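Fe(2+) transporter FeoB (Escherichia coli, PDB 3I8S) carries ferrous iron across the inner membrane in a GTP-driven uptake system, and this cytosolic domain binds the guanine nucleotide. Local coordinates at residues K3-I9 against Q51-L57; L89-V93 against L104-L108; L206-E210 against I244-R248. All blocks are in the same frame, centred on the assembly; numbering follows the deposited sequence.

In the fold
From the N terminus, strand 4-10 comes first, and contact 1 closes the loop back to it when strand 51-56 pairs alongside. Contact 2 follows in series. It closes a short loop between strand 88-94 and helix 98-111. None of the three loops nests or crosses. Contacts 1 and 2 meet directly, since strands 4-10 and 88-94 are neighbours in the sheet of the GTPase domain. Contact 3 closes last and joins two helices of the cytosolic helical domain. It lies about 17 Å from contact 2, centre to centre, and reaches it through helix 98-111: Leu106 packs near Arg248. Contacts 1 and 3 do not touch.

Contact 1 (K3-I9 against Q51-L57); sequences KLTIGLI and QVTLVDL
In Lys3, CG is anti to the carbonyl carbon (chi1 -57°), and a bend at chi2 (-58°) leads the chain alongside Gln51 and across Thr53. CG then lies 3.5 Å from Thr53 OG1, and CD runs beside Gln51 CB at 3.7 Å. With an alanine here, CB would still reach Thr53 OG1, but Gln51 CB would probably be left without the methylenes packed beside it. In Ile6, CG1 is also anti to the carbonyl carbon. This carries CD1 to Val52 CG1 (3.6 Å), while CG2 rests on Leu54 CD1 (3.8 Å). The backbones hold this register with six hydrogen bonds. Leu4, Ile6 and Leu8 each give one and accept one, while Thr5 and Gly7 point their N-H and C=O away, the parallel pattern. The straightest runs from Leu8 N to Val55 O, 2.8 Å and 177° at the hydrogen. The pair lies inside the mixed sheet of a P-loop GTPase. Strand 4-10 leads into the P-loop, and strand 51-56 ends in Asp56, the first residue of the Asp56-Leu57-Pro58-Gly59 sequence predicted to bind GTP. Leu8 and Leu54 face helix 16-24 and meet Phe20. On the other face, Thr5 and Val55 meet Tyr80 of helix 72-83. The last backbone bond joins Leu57 N to Leu8 O, and Leu57 CB sits 3.2 Å from the same Leu8 O. Leu57 O in turn accepts a hydrogen bond from Lys16 NZ. Asp56 touches Lys16 too, and its OD1 lies 3.9 Å from Leu8 CD2, without a polar partner in this nucleotide-free model.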
ATOM      1  N   LYS A   3      12.377 -15.931   9.607  1.00 23.47           N
ATOM      2  CA  LYS A   3      12.906 -14.911   8.673  1.00 23.86           C
ATOM      3  C   LYS A   3      12.213 -13.603   8.897  1.00 23.41           C
ATOM      4  O   LYS A   3      11.175 -13.543   9.544  1.00 23.01           O
ATOM      5  CB  LYS A   3      12.740 -15.342   7.215  1.00 25.52           C
ATOM      6  CG  LYS A   3      13.391 -16.655   6.898  1.00 28.87           C
ATOM      7  CD  LYS A   3      14.835 -16.579   7.221  1.00 32.05           C
ATOM      8  CE  LYS A   3      15.529 -17.874   6.950  1.00 34.69           C
ATOM      9  NZ  LYS A   3      15.563 -18.005   5.500  1.00 38.46           N
ATOM     10  N   LEU A   4      12.780 -12.534   8.339  1.00 22.76           N
ATOM     11  CA  LEU A   4      12.020 -11.290   8.232  1.00 22.45           C
ATOM     12  C   LEU A   4      11.206 -11.398   6.984  1.00 23.16           C
ATOM     13  O   LEU A   4      11.772 -11.608   5.908  1.00 23.35           O
ATOM     14  CB  LEU A   4      12.940 -10.064   8.151  1.00 22.26           C
ATOM     15  CG  LEU A   4      12.272  -8.709   8.136  1.00 22.66           C
ATOM     16  CD1 LEU A   4      11.582  -8.338   9.482  1.00 21.38           C
ATOM     17  CD2 LEU A   4      13.330  -7.619   7.772  1.00 24.48           C
ATOM     18  N   THR A   5       9.878 -11.286   7.115  1.00 23.43           N
ATOM     19  CA  THR A   5       8.983 -11.454   5.970  1.00 23.04           C
ATOM     20  C   THR A   5       8.557 -10.108   5.405  1.00 23.51           C
ATOM     21  O   THR A   5       7.963  -9.285   6.105  1.00 23.20           O
ATOM     22  CB  THR A   5       7.744 -12.255   6.366  1.00 23.71           C
ATOM     23  OG1 THR A   5       8.167 -13.507   6.900  1.00 24.84           O
ATOM     24  CG2 THR A   5       6.820 -12.492   5.151  1.00 24.82           C
ATOM     25  N   ILE A   6       8.859  -9.927   4.135  1.00 22.93           N
ATOM     26  CA  ILE A   6       8.550  -8.711   3.390  1.00 23.34           C
ATOM     27  C   ILE A   6       7.634  -9.000   2.189  1.00 24.35           C
ATOM     28  O   ILE A   6       7.909  -9.907   1.370  1.00 24.61           O
ATOM     29  CB  ILE A   6       9.827  -8.016   2.917  1.00 22.61           C
ATOM     30  CG1 ILE A   6      10.771  -7.765   4.074  1.00 23.99           C
ATOM     31  CG2 ILE A   6       9.429  -6.729   2.154  1.00 24.26           C
ATOM     32  CD1 ILE A   6      11.985  -7.030   3.697  1.00 24.50           C
ATOM     33  N   GLY A   7       6.525  -8.235   2.096  1.00 23.37           N
ATOM     34  CA  GLY A   7       5.620  -8.285   0.953  1.00 24.93           C
ATOM     35  C   GLY A   7       6.088  -7.269  -0.083  1.00 24.71           C
ATOM     36  O   GLY A   7       6.300  -6.082   0.277  1.00 26.35           O
ATOM     37  N   LEU A   8       6.234  -7.700  -1.329  1.00 24.50           N
ATOM     38  CA  LEU A   8       6.547  -6.779  -2.434  1.00 24.22           C
ATOM     39  C   LEU A   8       5.290  -6.457  -3.255  1.00 24.31           C
ATOM     40  O   LEU A   8       4.576  -7.326  -3.770  1.00 24.66           O
ATOM     41  CB  LEU A   8       7.659  -7.362  -3.264  1.00 24.92           C
ATOM     42  CG  LEU A   8       8.264  -6.477  -4.328  1.00 23.66           C
ATOM     43  CD1 LEU A   8       9.091  -5.333  -3.663  1.00 23.55           C
ATOM     44  CD2 LEU A   8       9.035  -7.367  -5.337  1.00 24.26           C
ATOM     45  N   ILE A   9       4.949  -5.174  -3.296  1.00 25.13           N
ATOM     46  CA  ILE A   9       3.657  -4.790  -3.827  1.00 26.32           C
ATOM     47  C   ILE A   9       3.799  -3.514  -4.643  1.00 25.98           C
ATOM     48  O   ILE A   9       4.546  -2.597  -4.258  1.00 24.35           O
ATOM     49  CB  ILE A   9       2.609  -4.538  -2.715  1.00 26.24           C
ATOM     50  CG1 ILE A   9       1.197  -4.479  -3.387  1.00 30.62           C
ATOM     51  CG2 ILE A   9       3.070  -3.364  -1.828  1.00 28.88           C
ATOM     52  CD1 ILE A   9      -0.016  -4.583  -2.464  1.00 30.84           C
ATOM     53  N   GLN A  51      17.988 -12.029   7.549  1.00 20.68           N
ATOM     54  CA  GLN A  51      17.623 -13.013   6.552  1.00 22.18           C
ATOM     55  C   GLN A  51      16.179 -12.767   6.198  1.00 21.75           C
ATOM     56  O   GLN A  51      15.302 -12.781   7.072  1.00 22.43           O
ATOM     57  CB  GLN A  51      17.811 -14.429   7.132  1.00 23.03           C
ATOM     58  CG  GLN A  51      19.241 -14.751   7.368  1.00 28.56           C
ATOM     59  CD  GLN A  51      20.056 -14.505   6.128  1.00 35.31           C
ATOM     60  OE1 GLN A  51      19.615 -14.806   5.000  1.00 40.76           O
ATOM     61  NE2 GLN A  51      21.226 -13.911   6.308  1.00 42.04           N
ATOM     62  N   VAL A  52      15.921 -12.492   4.919  1.00 21.40           N
ATOM     63  CA  VAL A  52      14.611 -12.078   4.436  1.00 21.84           C
ATOM     64  C   VAL A  52      13.942 -13.106   3.502  1.00 22.13           C
ATOM     65  O   VAL A  52      14.589 -13.731   2.655  1.00 22.52           O
ATOM     66  CB  VAL A  52      14.701 -10.721   3.655  1.00 20.65           C
ATOM     67  CG1 VAL A  52      13.314 -10.334   3.015  1.00 23.59           C
ATOM     68  CG2 VAL A  52      15.268  -9.594   4.563  1.00 22.64           C
ATOM     69  N   THR A  53      12.650 -13.300   3.725  1.00 22.24           N
ATOM     70  CA  THR A  53      11.764 -13.946   2.762  1.00 23.01           C
ATOM     71  C   THR A  53      10.972 -12.838   2.138  1.00 22.94           C
ATOM     72  O   THR A  53      10.289 -12.088   2.842  1.00 22.31           O
ATOM     73  CB  THR A  53      10.792 -14.966   3.412  1.00 23.69           C
ATOM     74  OG1 THR A  53      11.552 -16.039   4.009  1.00 25.50           O
ATOM     75  CG2 THR A  53       9.837 -15.552   2.377  1.00 23.99           C
ATOM     76  N   LEU A  54      11.034 -12.778   0.816  1.00 23.34           N
ATOM     77  CA  LEU A  54      10.344 -11.788  -0.005  1.00 23.28           C
ATOM     78  C   LEU A  54       9.239 -12.464  -0.793  1.00 22.71           C
ATOM     79  O   LEU A  54       9.495 -13.348  -1.594  1.00 20.64           O
ATOM     80  CB  LEU A  54      11.346 -11.132  -0.976  1.00 22.51           C
ATOM     81  CG  LEU A  54      10.881  -9.951  -1.798  1.00 24.70           C
ATOM     82  CD1 LEU A  54      10.529  -8.806  -0.822  1.00 24.97           C
ATOM     83  CD2 LEU A  54      11.969  -9.591  -2.897  1.00 22.95           C
ATOM     84  N   VAL A  55       8.013 -12.043  -0.547  1.00 22.52           N
ATOM     85  CA  VAL A  55       6.823 -12.576  -1.185  1.00 24.34           C
ATOM     86  C   VAL A  55       6.346 -11.583  -2.233  1.00 25.53           C
ATOM     87  O   VAL A  55       6.025 -10.410  -1.923  1.00 26.04           O
ATOM     88  CB  VAL A  55       5.695 -12.839  -0.128  1.00 24.37           C
ATOM     89  CG1 VAL A  55       4.454 -13.389  -0.840  1.00 24.23           C
ATOM     90  CG2 VAL A  55       6.190 -13.778   0.965  1.00 25.07           C
ATOM     91  N   ASP A  56       6.346 -12.013  -3.472  1.00 25.98           N
ATOM     92  CA  ASP A  56       5.992 -11.130  -4.584  1.00 26.23           C
ATOM     93  C   ASP A  56       4.477 -11.099  -4.715  1.00 26.87           C
ATOM     94  O   ASP A  56       3.878 -12.115  -5.074  1.00 29.62           O
ATOM     95  CB  ASP A  56       6.598 -11.657  -5.877  1.00 26.72           C
ATOM     96  CG  ASP A  56       6.292 -10.752  -7.089  1.00 28.92           C
ATOM     97  OD1 ASP A  56       6.174  -9.526  -6.952  1.00 33.67           O
ATOM     98  OD2 ASP A  56       6.231 -11.316  -8.173  1.00 39.45           O
ATOM     99  N   LEU A  57       3.854  -9.970  -4.502  1.00 24.26           N
ATOM    100  CA  LEU A  57       2.383  -9.943  -4.590  1.00 24.85           C
ATOM    101  C   LEU A  57       1.927  -9.556  -6.020  1.00 25.29           C
ATOM    102  O   LEU A  57       2.627  -8.821  -6.718  1.00 25.09           O
ATOM    103  CB  LEU A  57       1.829  -8.987  -3.552  1.00 25.06           C
ATOM    104  CG  LEU A  57       2.207  -9.216  -2.098  1.00 25.84           C
ATOM    105  CD1 LEU A  57       1.503  -8.217  -1.218  1.00 28.96           C
ATOM    106  CD2 LEU A  57       1.910 -10.683  -1.714  1.00 25.80           C
TER

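Contact 2 (L89-V93 against L104-L108); sequences LINVV and LTLQL
Leu89 CD1 meets Leu108 CD2 at 3.6 Å, methyl against methyl, the two side chains crossing at a slant. The other branch of Leu108 serves the next residue of the strand that points at the helix: its CD1 is 3.9 Å from Asn91 CB. Leu108 thus fits between Leu89 and Asn91. The amide of Asn91 goes on to the side chain of Thr105, one helical turn earlier, and crosses it at about a right angle. Val93 CG2 closes in on Thr105 OG1 from further along the strand, at 3.6 Å. That hydroxyl also makes a weak hydrogen bond to Asn101 O in its own helix. This is the strand-to-helix half of a beta-alpha-beta crossover: strand 88-94, helix 98-111, then strand 115-120. The helix returns almost antiparallel, its short axis 9.9 Å from the strand and 162° against it. In the next shell, Leu108 also packs on Ile9 and on Cys115, so the helix spans three neighbouring strands. Ile90 and Val92 turn to the opposite face, where they meet Leu8. Leu104 packs on Asn11, a GTP-binding residue of the P-loop.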
ATOM      1  N   LEU A  89       6.362  -4.094   4.235  1.00 25.23           N
ATOM      2  CA  LEU A  89       6.091  -4.117   2.806  1.00 25.28           C
ATOM      3  C   LEU A  89       7.086  -3.200   2.114  1.00 25.61           C
ATOM      4  O   LEU A  89       7.484  -2.161   2.672  1.00 26.43           O
ATOM      5  CB  LEU A  89       4.704  -3.571   2.524  1.00 25.48           C
ATOM      6  CG  LEU A  89       3.547  -4.263   3.158  1.00 29.15           C
ATOM      7  CD1 LEU A  89       2.291  -3.458   2.751  1.00 31.85           C
ATOM      8  CD2 LEU A  89       3.553  -5.694   2.662  1.00 25.83           C
ATOM      9  N   ILE A  90       7.523  -3.594   0.923  1.00 24.45           N
ATOM     10  CA  ILE A  90       8.257  -2.703   0.025  1.00 23.82           C
ATOM     11  C   ILE A  90       7.289  -2.429  -1.080  1.00 22.84           C
ATOM     12  O   ILE A  90       6.819  -3.354  -1.783  1.00 23.62           O
ATOM     13  CB  ILE A  90       9.578  -3.300  -0.535  1.00 24.31           C
ATOM     14  CG1 ILE A  90      10.549  -3.508   0.637  1.00 24.93           C
ATOM     15  CG2 ILE A  90      10.190  -2.352  -1.618  1.00 23.72           C
ATOM     16  CD1 ILE A  90      11.739  -4.301   0.264  1.00 25.04           C
ATOM     17  N   ASN A  91       6.954  -1.157  -1.200  1.00 23.80           N
ATOM     18  CA  ASN A  91       6.015  -0.683  -2.189  1.00 23.53           C
ATOM     19  C   ASN A  91       6.759  -0.073  -3.342  1.00 23.53           C
ATOM     20  O   ASN A  91       7.349   0.984  -3.187  1.00 24.46           O
ATOM     21  CB  ASN A  91       5.053   0.307  -1.543  1.00 24.17           C
ATOM     22  CG  ASN A  91       4.068   0.950  -2.534  1.00 23.67           C
ATOM     23  OD1 ASN A  91       3.649   0.372  -3.573  1.00 26.64           O
ATOM     24  ND2 ASN A  91       3.667   2.151  -2.180  1.00 21.23           N
ATOM     25  N   VAL A  92       6.761  -0.773  -4.462  1.00 22.87           N
ATOM     26  CA  VAL A  92       7.474  -0.324  -5.689  1.00 22.95           C
ATOM     27  C   VAL A  92       6.620   0.674  -6.427  1.00 24.07           C
ATOM     28  O   VAL A  92       5.504   0.349  -6.829  1.00 25.61           O
ATOM     29  CB  VAL A  92       7.891  -1.494  -6.557  1.00 24.05           C
ATOM     30  CG1 VAL A  92       8.736  -0.971  -7.688  1.00 23.38           C
ATOM     31  CG2 VAL A  92       8.653  -2.527  -5.700  1.00 27.94           C
ATOM     32  N   VAL A  93       7.112   1.905  -6.549  1.00 22.36           N
ATOM     33  CA  VAL A  93       6.349   3.018  -7.090  1.00 22.83           C
ATOM     34  C   VAL A  93       7.033   3.560  -8.314  1.00 22.96           C
ATOM     35  O   VAL A  93       8.194   3.902  -8.286  1.00 23.70           O
ATOM     36  CB  VAL A  93       6.160   4.153  -6.024  1.00 21.94           C
ATOM     37  CG1 VAL A  93       5.615   5.485  -6.682  1.00 21.39           C
ATOM     38  CG2 VAL A  93       5.279   3.624  -4.875  1.00 22.29           C
ATOM     39  N   LEU A 104      -2.465   3.191  -4.394  1.00 21.05           N
ATOM     40  CA  LEU A 104      -2.094   1.994  -3.644  1.00 21.80           C
ATOM     41  C   LEU A 104      -1.278   2.317  -2.384  1.00 21.05           C
ATOM     42  O   LEU A 104      -1.576   1.872  -1.307  1.00 21.50           O
ATOM     43  CB  LEU A 104      -1.280   1.054  -4.532  1.00 20.50           C
ATOM     44  CG  LEU A 104      -0.837  -0.268  -3.886  1.00 22.90           C
ATOM     45  CD1 LEU A 104      -1.994  -1.124  -3.333  1.00 24.59           C
ATOM     46  CD2 LEU A 104      -0.024  -1.096  -4.967  1.00 22.80           C
ATOM     47  N   THR A 105      -0.238   3.114  -2.538  1.00 21.97           N
ATOM     48  CA  THR A 105       0.570   3.533  -1.423  1.00 21.90           C
ATOM     49  C   THR A 105      -0.262   4.079  -0.245  1.00 21.12           C
ATOM     50  O   THR A 105      -0.061   3.676   0.917  1.00 20.63           O
ATOM     51  CB  THR A 105       1.594   4.595  -1.868  1.00 21.32           C
ATOM     52  OG1 THR A 105       2.201   4.237  -3.130  1.00 23.08           O
ATOM     53  CG2 THR A 105       2.643   4.745  -0.774  1.00 23.91           C
ATOM     54  N   LEU A 106      -1.172   4.982  -0.541  1.00 21.41           N
ATOM     55  CA  LEU A 106      -2.016   5.569   0.503  1.00 23.08           C
ATOM     56  C   LEU A 106      -2.843   4.510   1.192  1.00 22.83           C
ATOM     57  O   LEU A 106      -3.044   4.585   2.376  1.00 22.92           O
ATOM     58  CB  LEU A 106      -2.871   6.709   0.016  1.00 23.72           C
ATOM     59  CG  LEU A 106      -2.242   8.095   0.296  1.00 28.46           C
ATOM     60  CD1 LEU A 106      -0.847   8.209  -0.230  1.00 29.53           C
ATOM     61  CD2 LEU A 106      -3.168   9.239  -0.246  1.00 26.14           C
ATOM     62  N   GLN A 107      -3.343   3.515   0.449  1.00 23.35           N
ATOM     63  CA  GLN A 107      -4.100   2.432   1.077  0.50 22.82           C
ATOM     64  C   GLN A 107      -3.241   1.668   2.070  1.00 22.30           C
ATOM     65  O   GLN A 107      -3.702   1.355   3.164  1.00 23.17           O
ATOM     66  CB  GLN A 107      -4.692   1.471   0.034  0.50 23.00           C
ATOM     67  CG  GLN A 107      -5.681   2.131  -0.922  0.50 22.10           C
ATOM     68  CD  GLN A 107      -7.033   1.392  -1.024  0.50 23.76           C
ATOM     69  OE1 GLN A 107      -7.185   0.427  -1.792  0.50 21.52           O
ATOM     70  NE2 GLN A 107      -8.009   1.846  -0.241  0.50 21.07           N
ATOM     71  N   LEU A 108      -2.007   1.353   1.692  1.00 22.23           N
ATOM     72  CA  LEU A 108      -1.066   0.629   2.560  1.00 22.83           C
ATOM     73  C   LEU A 108      -0.785   1.427   3.816  1.00 22.81           C
ATOM     74  O   LEU A 108      -0.818   0.883   4.906  1.00 21.66           O
ATOM     75  CB  LEU A 108       0.266   0.341   1.880  1.00 23.46           C
ATOM     76  CG  LEU A 108       0.170  -0.443   0.596  1.00 26.27           C
ATOM     77  CD1 LEU A 108       1.535  -0.475   0.022  1.00 25.17           C
ATOM     78  CD2 LEU A 108      -0.392  -1.816   0.915  1.00 25.65           C
TER

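Contact 3 (L206-E210 against I244-R248); sequences LQMLE and IADAR
The segments 206-210 and 244-248, of helices 198-210 and 240-259, run at 120° to each other with their short axes 11.4 Å apart, and come nearest at Glu210 and Ile244, whose CA atoms are 6.6 Å apart. Ile244 CD1 presses on the facing helix, 3.5 Å from both Leu206 O and Glu210 N, and also packs on Leu209 CB. Its CG2 packs on one face of the Arg248 guanidinium, 3.5 Å from that plane. Arg248 is extended from CG to NE, which sends the guanidinium across to helix 198-210. NH2 gives a hydrogen bond to Gln207 OE1 (3.0 Å), with amide and guanidinium planes only 13° apart. NH1 forms a salt bridge with Glu210 OE1, also 3.0 Å. There the planes stand 80° apart, and the nitrogen approaches from above the carboxylate plane. Both bonds are bent, with acceptors tilted out of the guanidinium plane. Tyr177 OH is hydrogen-bonded to NE, and Tyr103 OH of helix 98-111 to NH1. Gln207 NE2 is hydrogen-bonded to Asp212 OD2, which helps fix the amide with its oxygen toward Arg248. The contact joins two helices of the cytosolic helical domain, away from the nucleotide site. With all three of its nitrogens engaged and a methyl on one face, the buried guanidinium has little freedom to turn. Its charge is probably balanced in large part by Glu210.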
ATOM      1  N   LEU A 206     -14.244   2.099   6.521  1.00 21.79           N
ATOM      2  CA  LEU A 206     -14.298   3.047   5.395  1.00 22.88           C
ATOM      3  C   LEU A 206     -14.458   2.301   4.065  1.00 22.99           C
ATOM      4  O   LEU A 206     -15.227   2.716   3.207  1.00 23.86           O
ATOM      5  CB  LEU A 206     -13.041   3.914   5.371  1.00 23.58           C
ATOM      6  CG  LEU A 206     -13.043   5.240   6.119  1.00 28.10           C
ATOM      7  CD1 LEU A 206     -11.807   6.040   5.727  1.00 34.00           C
ATOM      8  CD2 LEU A 206     -14.327   6.058   5.846  1.00 28.94           C
ATOM      9  N   GLN A 207     -13.778   1.152   3.913  1.00 21.82           N
ATOM     10  CA  GLN A 207     -13.932   0.359   2.708  1.00 21.89           C
ATOM     11  C   GLN A 207     -15.369  -0.110   2.548  1.00 22.18           C
ATOM     12  O   GLN A 207     -15.910  -0.111   1.431  1.00 23.02           O
ATOM     13  CB  GLN A 207     -12.969  -0.831   2.703  1.00 22.46           C
ATOM     14  CG  GLN A 207     -11.535  -0.398   2.642  1.00 23.19           C
ATOM     15  CD  GLN A 207     -11.227   0.212   1.312  1.00 27.05           C
ATOM     16  OE1 GLN A 207     -10.855   1.363   1.218  1.00 25.31           O
ATOM     17  NE2 GLN A 207     -11.395  -0.590   0.246  1.00 29.55           N
ATOM     18  N   MET A 208     -16.004  -0.495   3.652  1.00 21.87           N
ATOM     19  CA  MET A 208     -17.381  -0.993   3.575  1.00 22.85           C
ATOM     20  C   MET A 208     -18.344   0.146   3.183  1.00 21.72           C
ATOM     21  O   MET A 208     -19.270  -0.046   2.390  1.00 22.41           O
ATOM     22  CB  MET A 208     -17.816  -1.584   4.919  1.00 22.13           C
ATOM     23  CG  MET A 208     -17.115  -2.876   5.348  1.00 26.20           C
ATOM     24  SD  MET A 208     -17.583  -3.289   7.051  1.00 27.92           S
ATOM     25  CE  MET A 208     -19.292  -3.677   6.799  1.00 29.70           C
ATOM     26  N   LEU A 209     -18.128   1.309   3.754  1.00 22.72           N
ATOM     27  CA  LEU A 209     -18.925   2.497   3.398  1.00 23.22           C
ATOM     28  C   LEU A 209     -18.738   2.899   1.918  1.00 23.88           C
ATOM     29  O   LEU A 209     -19.666   3.392   1.289  1.00 23.97           O
ATOM     30  CB  LEU A 209     -18.546   3.675   4.294  1.00 23.18           C
ATOM     31  CG  LEU A 209     -18.833   3.491   5.793  1.00 21.68           C
ATOM     32  CD1 LEU A 209     -18.157   4.579   6.653  1.00 24.90           C
ATOM     33  CD2 LEU A 209     -20.334   3.451   6.031  1.00 23.95           C
ATOM     34  N   GLU A 210     -17.539   2.699   1.388  1.00 23.90           N
ATOM     35  CA  GLU A 210     -17.267   2.930  -0.017  1.00 25.09           C
ATOM     36  C   GLU A 210     -17.965   1.911  -0.935  1.00 25.31           C
ATOM     37  O   GLU A 210     -18.114   2.167  -2.127  1.00 26.29           O
ATOM     38  CB  GLU A 210     -15.745   3.000  -0.271  1.00 24.50           C
ATOM     39  CG  GLU A 210     -15.423   3.619  -1.611  1.00 26.47           C
ATOM     40  CD  GLU A 210     -13.941   3.664  -1.917  1.00 30.44           C
ATOM     41  OE1 GLU A 210     -13.185   2.804  -1.382  1.00 36.98           O
ATOM     42  OE2 GLU A 210     -13.551   4.585  -2.702  1.00 38.60           O
ATOM     43  N   ILE A 244     -15.424   9.662   0.017  1.00 27.60           N
ATOM     44  CA  ILE A 244     -14.286   8.818   0.443  1.00 27.79           C
ATOM     45  C   ILE A 244     -13.233   8.860  -0.651  1.00 28.05           C
ATOM     46  O   ILE A 244     -12.097   9.221  -0.404  1.00 25.78           O
ATOM     47  CB  ILE A 244     -14.706   7.364   0.750  1.00 28.04           C
ATOM     48  CG1 ILE A 244     -15.683   7.302   1.915  1.00 29.08           C
ATOM     49  CG2 ILE A 244     -13.475   6.475   1.102  1.00 27.76           C
ATOM     50  CD1 ILE A 244     -16.336   5.890   2.120  1.00 27.61           C
ATOM     51  N   ALA A 245     -13.637   8.549  -1.881  1.00 28.36           N
ATOM     52  CA  ALA A 245     -12.696   8.516  -3.015  1.00 28.34           C
ATOM     53  C   ALA A 245     -12.074   9.879  -3.272  1.00 28.46           C
ATOM     54  O   ALA A 245     -10.853   9.967  -3.475  1.00 28.18           O
ATOM     55  CB  ALA A 245     -13.388   7.974  -4.281  1.00 28.78           C
ATOM     56  N   ASP A 246     -12.893  10.935  -3.216  1.00 27.73           N
ATOM     57  CA  ASP A 246     -12.460  12.292  -3.540  1.00 28.10           C
ATOM     58  C   ASP A 246     -11.418  12.765  -2.502  1.00 26.83           C
ATOM     59  O   ASP A 246     -10.419  13.377  -2.865  1.00 26.90           O
ATOM     60  CB  ASP A 246     -13.663  13.262  -3.626  1.00 29.03           C
ATOM     61  CG  ASP A 246     -14.374  13.231  -5.004  1.00 34.30           C
ATOM     62  OD1 ASP A 246     -13.783  12.753  -5.999  1.00 40.65           O
ATOM     63  OD2 ASP A 246     -15.533  13.716  -5.107  1.00 41.96           O
ATOM     64  N   ALA A 247     -11.638  12.441  -1.225  1.00 25.83           N
ATOM     65  CA  ALA A 247     -10.654  12.768  -0.167  1.00 25.85           C
ATOM     66  C   ALA A 247      -9.282  12.165  -0.532  1.00 25.35           C
ATOM     67  O   ALA A 247      -8.252  12.824  -0.423  1.00 22.58           O
ATOM     68  CB  ALA A 247     -11.108  12.268   1.207  1.00 26.09           C
ATOM     69  N   ARG A 248      -9.285  10.913  -0.987  1.00 23.93           N
ATOM     70  CA  ARG A 248      -8.030  10.237  -1.368  1.00 24.92           C
ATOM     71  C   ARG A 248      -7.343  10.915  -2.518  1.00 22.93           C
ATOM     72  O   ARG A 248      -6.163  11.246  -2.430  1.00 22.28           O
ATOM     73  CB  ARG A 248      -8.270   8.750  -1.672  1.00 24.86           C
ATOM     74  CG  ARG A 248      -8.663   8.001  -0.444  1.00 25.02           C
ATOM     75  CD  ARG A 248      -9.233   6.604  -0.754  1.00 27.29           C
ATOM     76  NE  ARG A 248      -9.654   5.958   0.473  1.00 27.74           N
ATOM     77  CZ  ARG A 248     -10.330   4.809   0.501  1.00 32.90           C
ATOM     78  NH1 ARG A 248     -10.652   4.209  -0.632  1.00 32.38           N
ATOM     79  NH2 ARG A 248     -10.673   4.275   1.656  1.00 33.13           N
TER